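Local coordinates for MaoC-like dehydratase (Phytophthora Capsici, PDB 3KH8), which is a MaoC-like dehydratase of the hot dog fold that probably interconverts enoyl and 3-hydroxyacyl thioesters by adding or removing water, as related hydratases do, at residues N55-D58 and L59-A63; P85-P88 and V89-F93. All coordinates share one frame; numbering follows the deposited sequence.

In the fold
Both contacts belong to the region that matches the N-terminal domain of MFE-2 hydratase 2, and they come in series: 55-63 comprises the N-cap and first two turns of helix 56-65, whereas 85-93 runs from a loop into the short helix 91-94. Their centres lie about 11 Å apart. Tyr62 of contact 1 joins them, meeting the Tyr87 ring of contact 2 edge-to-face and touching Leu86 and Cys90 as well. Contact 1 sits about 17 Å from the centre of the chain and faces the second subunit; contact 2, about 7 Å from that centre, packs against strand 123-132 of the curved antiparallel sheet. Packing thus runs, through Tyr62, from the subunit interface to the hot dog sheet.

Contact 1 (N55-D58 and L59-A63); sequences NQRD and LLMYA
Met61 N bonds to Arg57 O at 2.9 Å, one of the i to i+4 bonds of the opening turns of helix 56-65. Leu60 N bonds likewise to Gln56 O and Tyr62 N to Asp58 O at 3.0 Å, while the first of the series, Leu59 N to Asn55 O, is weak at 3.3 Å. Side chains add a van der Waals contact: Met61 SD lies 4.1 Å from Arg57 CG and over one face of the guanidinium. The two chains meet at a slant, that of Arg57 extended from CG to NE and that of Met61 bent at its last torsion (chi3 50°).

Polar side chains close the N-terminal end in a capping box. Asn55, the N-cap, takes the Asp58 N-H on OD1, with N to OD1 3.0 Å and the donor nearly in line with the side-chain C=O. Asp58 OD2 in turn accepts the N-H of Asn55, with N to OD2 2.8 Å, a nearly straight bond (172°) on the anti side of the carboxylate and somewhat out of its plane. With CG beside its own backbone N (chi1 -62°), Asp58 turns its carboxylate back toward the cap. Gln98 NE2 is a further partner of OD2.

Charged groups then reach across the dimer. Arg57 and Asp58 form reciprocal salt bridges with Asp58 and Arg57 of the second subunit, Arg57 NE bonds to Leu225 O of that subunit, and Met61 packs on its Met61.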
loop_
_atom_site.group_PDB
_atom_site.type_symbol
_atom_site.label_atom_id
_atom_site.label_comp_id
_atom_site.label_asym_id
_atom_site.label_seq_id
_atom_site.Cartn_x
_atom_site.Cartn_y
_atom_site.Cartn_z
ATOM N N ASN A 55 11.227 1.598 -7.354
ATOM C CA ASN A 55 10.716 2.770 -8.064
ATOM C C ASN A 55 9.998 3.728 -7.111
ATOM O O ASN A 55 9.896 3.447 -5.913
ATOM C CB ASN A 55 9.865 2.386 -9.296
ATOM C CG ASN A 55 8.619 1.568 -8.955
ATOM O OD1 ASN A 55 8.020 1.713 -7.890
ATOM N ND2 ASN A 55 8.212 0.712 -9.890
ATOM N N GLN A 56 9.533 4.864 -7.633
ATOM C CA GLN A 56 8.804 5.844 -6.828
ATOM C C GLN A 56 7.610 5.235 -6.110
ATOM O O GLN A 56 7.376 5.513 -4.933
ATOM C CB GLN A 56 8.302 6.994 -7.694
ATOM C CG GLN A 56 9.319 8.052 -7.968
ATOM C CD GLN A 56 8.681 9.383 -8.276
ATOM O OE1 GLN A 56 7.624 9.446 -8.911
ATOM N NE2 GLN A 56 9.311 10.457 -7.819
ATOM N N ARG A 57 6.849 4.417 -6.830
ATOM C CA ARG A 57 5.663 3.775 -6.273
ATOM C C ARG A 57 6.006 2.907 -5.053
ATOM O O ARG A 57 5.257 2.896 -4.078
ATOM C CB ARG A 57 4.944 2.965 -7.354
ATOM C CG ARG A 57 3.661 2.281 -6.917
ATOM C CD ARG A 57 2.980 1.669 -8.120
ATOM N NE ARG A 57 1.772 0.926 -7.782
ATOM C CZ ARG A 57 1.640 -0.388 -7.934
ATOM N NH1 ARG A 57 2.647 -1.107 -8.422
ATOM N NH2 ARG A 57 0.500 -0.987 -7.614
ATOM N N ASP A 58 7.141 2.204 -5.102
ATOM C CA ASP A 58 7.616 1.432 -3.946
ATOM C C ASP A 58 7.836 2.323 -2.721
ATOM O O ASP A 58 7.555 1.912 -1.599
ATOM C CB ASP A 58 8.911 0.671 -4.270
ATOM C CG ASP A 58 8.733 -0.351 -5.383
ATOM O OD1 ASP A 58 7.725 -1.093 -5.378
ATOM O OD2 ASP A 58 9.622 -0.416 -6.263
ATOM N N LEU A 59 8.354 3.530 -2.948
ATOM C CA LEU A 59 8.586 4.492 -1.867
ATOM C C LEU A 59 7.277 4.944 -1.218
ATOM O O LEU A 59 7.179 5.016 0.013
ATOM C CB LEU A 59 9.376 5.708 -2.373
ATOM C CG LEU A 59 10.787 5.493 -2.943
ATOM C CD1 LEU A 59 11.387 6.824 -3.396
ATOM C CD2 LEU A 59 11.705 4.817 -1.943
ATOM N N LEU A 60 6.278 5.234 -2.053
ATOM C CA LEU A 60 4.938 5.590 -1.579
ATOM C C LEU A 60 4.286 4.446 -0.805
ATOM O O LEU A 60 3.691 4.669 0.250
ATOM C CB LEU A 60 4.043 6.024 -2.751
ATOM C CG LEU A 60 4.514 7.211 -3.610
ATOM C CD1 LEU A 60 3.563 7.483 -4.772
ATOM C CD2 LEU A 60 4.668 8.469 -2.771
ATOM N N MET A 61 4.410 3.227 -1.331
ATOM C CA MET A 61 3.844 2.034 -0.695
ATOM C C MET A 61 4.456 1.774 0.679
ATOM O O MET A 61 3.763 1.348 1.607
ATOM C CB MET A 61 4.042 0.806 -1.588
ATOM C CG MET A 61 3.277 0.860 -2.918
ATOM S SD MET A 61 3.577 -0.585 -3.967
ATOM C CE MET A 61 3.286 -1.908 -2.795
ATOM N N TYR A 62 5.758 2.019 0.793
ATOM C CA TYR A 62 6.459 1.916 2.071
ATOM C C TYR A 62 5.991 2.980 3.064
ATOM O O TYR A 62 5.711 2.669 4.223
ATOM C CB TYR A 62 7.980 2.008 1.875
ATOM C CG TYR A 62 8.744 1.989 3.185
ATOM C CD1 TYR A 62 8.846 0.814 3.936
ATOM C CD2 TYR A 62 9.344 3.147 3.686
ATOM C CE1 TYR A 62 9.539 0.787 5.151
ATOM C CE2 TYR A 62 10.042 3.132 4.908
ATOM C CZ TYR A 62 10.129 1.947 5.629
ATOM O OH TYR A 62 10.808 1.909 6.830
ATOM N N ALA A 63 5.916 4.230 2.608
ATOM C CA ALA A 63 5.476 5.339 3.458
ATOM C C ALA A 63 4.098 5.068 4.065
ATOM O O ALA A 63 3.918 5.219 5.277
ATOM C CB ALA A 63 5.477 6.654 2.680
#

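Contact 2 (P85-P88 and V89-F93); sequences PLYP and VCLPF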
loop_
_atom_site.group_PDB
_atom_site.type_symbol
_atom_site.label_atom_id
_atom_site.label_comp_id
_atom_site.label_asym_id
_atom_site.label_seq_id
_atom_site.Cartn_x
_atom_site.Cartn_y
_atom_site.Cartn_z
ATOM N N PRO A 85 13.760 7.698 5.174
ATOM C CA PRO A 85 15.155 7.289 5.396
ATOM C C PRO A 85 15.391 5.829 5.798
ATOM O O PRO A 85 16.470 5.296 5.532
ATOM C CB PRO A 85 15.618 8.239 6.504
ATOM C CG PRO A 85 14.825 9.465 6.265
ATOM C CD PRO A 85 13.455 8.949 5.896
ATOM N N LEU A 86 14.405 5.190 6.421
ATOM C CA LEU A 86 14.546 3.792 6.828
ATOM C C LEU A 86 14.299 2.789 5.691
ATOM O O LEU A 86 14.560 1.594 5.855
ATOM C CB LEU A 86 13.628 3.471 8.016
ATOM C CG LEU A 86 13.997 2.224 8.838
ATOM C CD1 LEU A 86 15.242 2.481 9.692
ATOM C CD2 LEU A 86 12.834 1.770 9.709
ATOM N N TYR A 87 13.804 3.260 4.546
ATOM C CA TYR A 87 13.424 2.343 3.459
ATOM C C TYR A 87 14.463 1.267 3.067
ATOM O O TYR A 87 14.075 0.132 2.790
ATOM C CB TYR A 87 12.895 3.091 2.216
ATOM C CG TYR A 87 12.525 2.148 1.088
ATOM C CD1 TYR A 87 11.433 1.292 1.204
ATOM C CD2 TYR A 87 13.284 2.090 -0.079
ATOM C CE1 TYR A 87 11.094 0.404 0.175
ATOM C CE2 TYR A 87 12.957 1.206 -1.111
ATOM C CZ TYR A 87 11.862 0.373 -0.975
ATOM O OH TYR A 87 11.533 -0.500 -1.982
ATOM N N PRO A 88 15.776 1.599 3.055
ATOM C CA PRO A 88 16.762 0.563 2.702
ATOM C C PRO A 88 16.627 -0.795 3.420
ATOM O O PRO A 88 17.016 -1.810 2.846
ATOM C CB PRO A 88 18.095 1.233 3.038
ATOM C CG PRO A 88 17.848 2.658 2.742
ATOM C CD PRO A 88 16.424 2.921 3.175
ATOM N N VAL A 89 16.061 -0.830 4.631
ATOM C CA VAL A 89 15.841 -2.104 5.341
ATOM C C VAL A 89 14.968 -3.095 4.567
ATOM O O VAL A 89 15.027 -4.301 4.813
ATOM C CB VAL A 89 15.245 -1.932 6.777
ATOM C CG1 VAL A 89 16.129 -1.037 7.618
ATOM C CG2 VAL A 89 13.797 -1.413 6.745
ATOM N N CYS A 90 14.151 -2.578 3.650
ATOM C CA CYS A 90 13.266 -3.416 2.846
ATOM C C CYS A 90 13.969 -4.059 1.659
ATOM O O CYS A 90 13.522 -5.086 1.161
ATOM C CB CYS A 90 12.066 -2.600 2.349
ATOM S SG CYS A 90 10.953 -2.129 3.671
ATOM N N LEU A 91 15.065 -3.450 1.211
ATOM C CA LEU A 91 15.731 -3.866 -0.034
ATOM C C LEU A 91 16.288 -5.303 -0.048
ATOM O O LEU A 91 16.214 -5.969 -1.087
ATOM C CB LEU A 91 16.787 -2.841 -0.470
ATOM C CG LEU A 91 16.269 -1.451 -0.865
ATOM C CD1 LEU A 91 17.415 -0.458 -0.990
ATOM C CD2 LEU A 91 15.437 -1.490 -2.158
ATOM N N PRO A 92 16.826 -5.792 1.092
ATOM C CA PRO A 92 17.227 -7.204 1.139
ATOM C C PRO A 92 16.064 -8.190 0.992
ATOM O O PRO A 92 16.280 -9.325 0.573
ATOM C CB PRO A 92 17.863 -7.343 2.528
ATOM C CG PRO A 92 18.309 -5.979 2.873
ATOM C CD PRO A 92 17.254 -5.079 2.312
ATOM N N PHE A 93 14.849 -7.767 1.340
ATOM C CA PHE A 93 13.660 -8.588 1.110
ATOM C C PHE A 93 13.231 -8.499 -0.360
ATOM O O PHE A 93 12.932 -9.510 -1.005
ATOM C CB PHE A 93 12.492 -8.125 1.987
ATOM C CG PHE A 93 12.720 -8.297 3.466
ATOM C CD1 PHE A 93 12.305 -9.457 4.115
ATOM C CD2 PHE A 93 13.321 -7.288 4.215
ATOM C CE1 PHE A 93 12.502 -9.617 5.488
ATOM C CE2 PHE A 93 13.526 -7.440 5.593
ATOM C CZ PHE A 93 13.116 -8.606 6.226
#
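The Tyr87 ring lies against Cys90 and Leu91, its CE1 3.8 Å from Cys90 CB and its CE2 3.8 Å from Leu91 CD2. Both approach obliquely, and the leucine side chain crosses that of the tyrosine at about a right angle. Cys90 SG makes a sulfur-aromatic contact, likewise oblique, 5.1 Å from the centroid of the Tyr87 ring. Having CG anti to the backbone N (chi1 179°) carries the ring forward, alongside the residues of the next turn. Leu86 CG meets Val89 CG1 at 4.1 Å, and Leu91 CD1 packs 3.9 Å from Pro88 CA.

Behind these side chains the backbone coils as a 3-10 turn that leads into helix 91-94. Val89 N bonds to Leu86 O, Cys90 N to Tyr87 O at 2.8 Å, and Leu91 N to Pro88 O at 3.0 Å. In the last of these the donor stands well above the carbonyl plane, 60° out of it. Pro92 has no N-H to offer, and its CD lies 3.3 Å from Pro88 O.

Farther out, helix 56-65 borders Tyr87 through Asp58 and Leu59, Leu86 and Val89 both rest on Val130 of strand 123-132, and Met255 and Ser259 of helix 251-266 also touch Leu86.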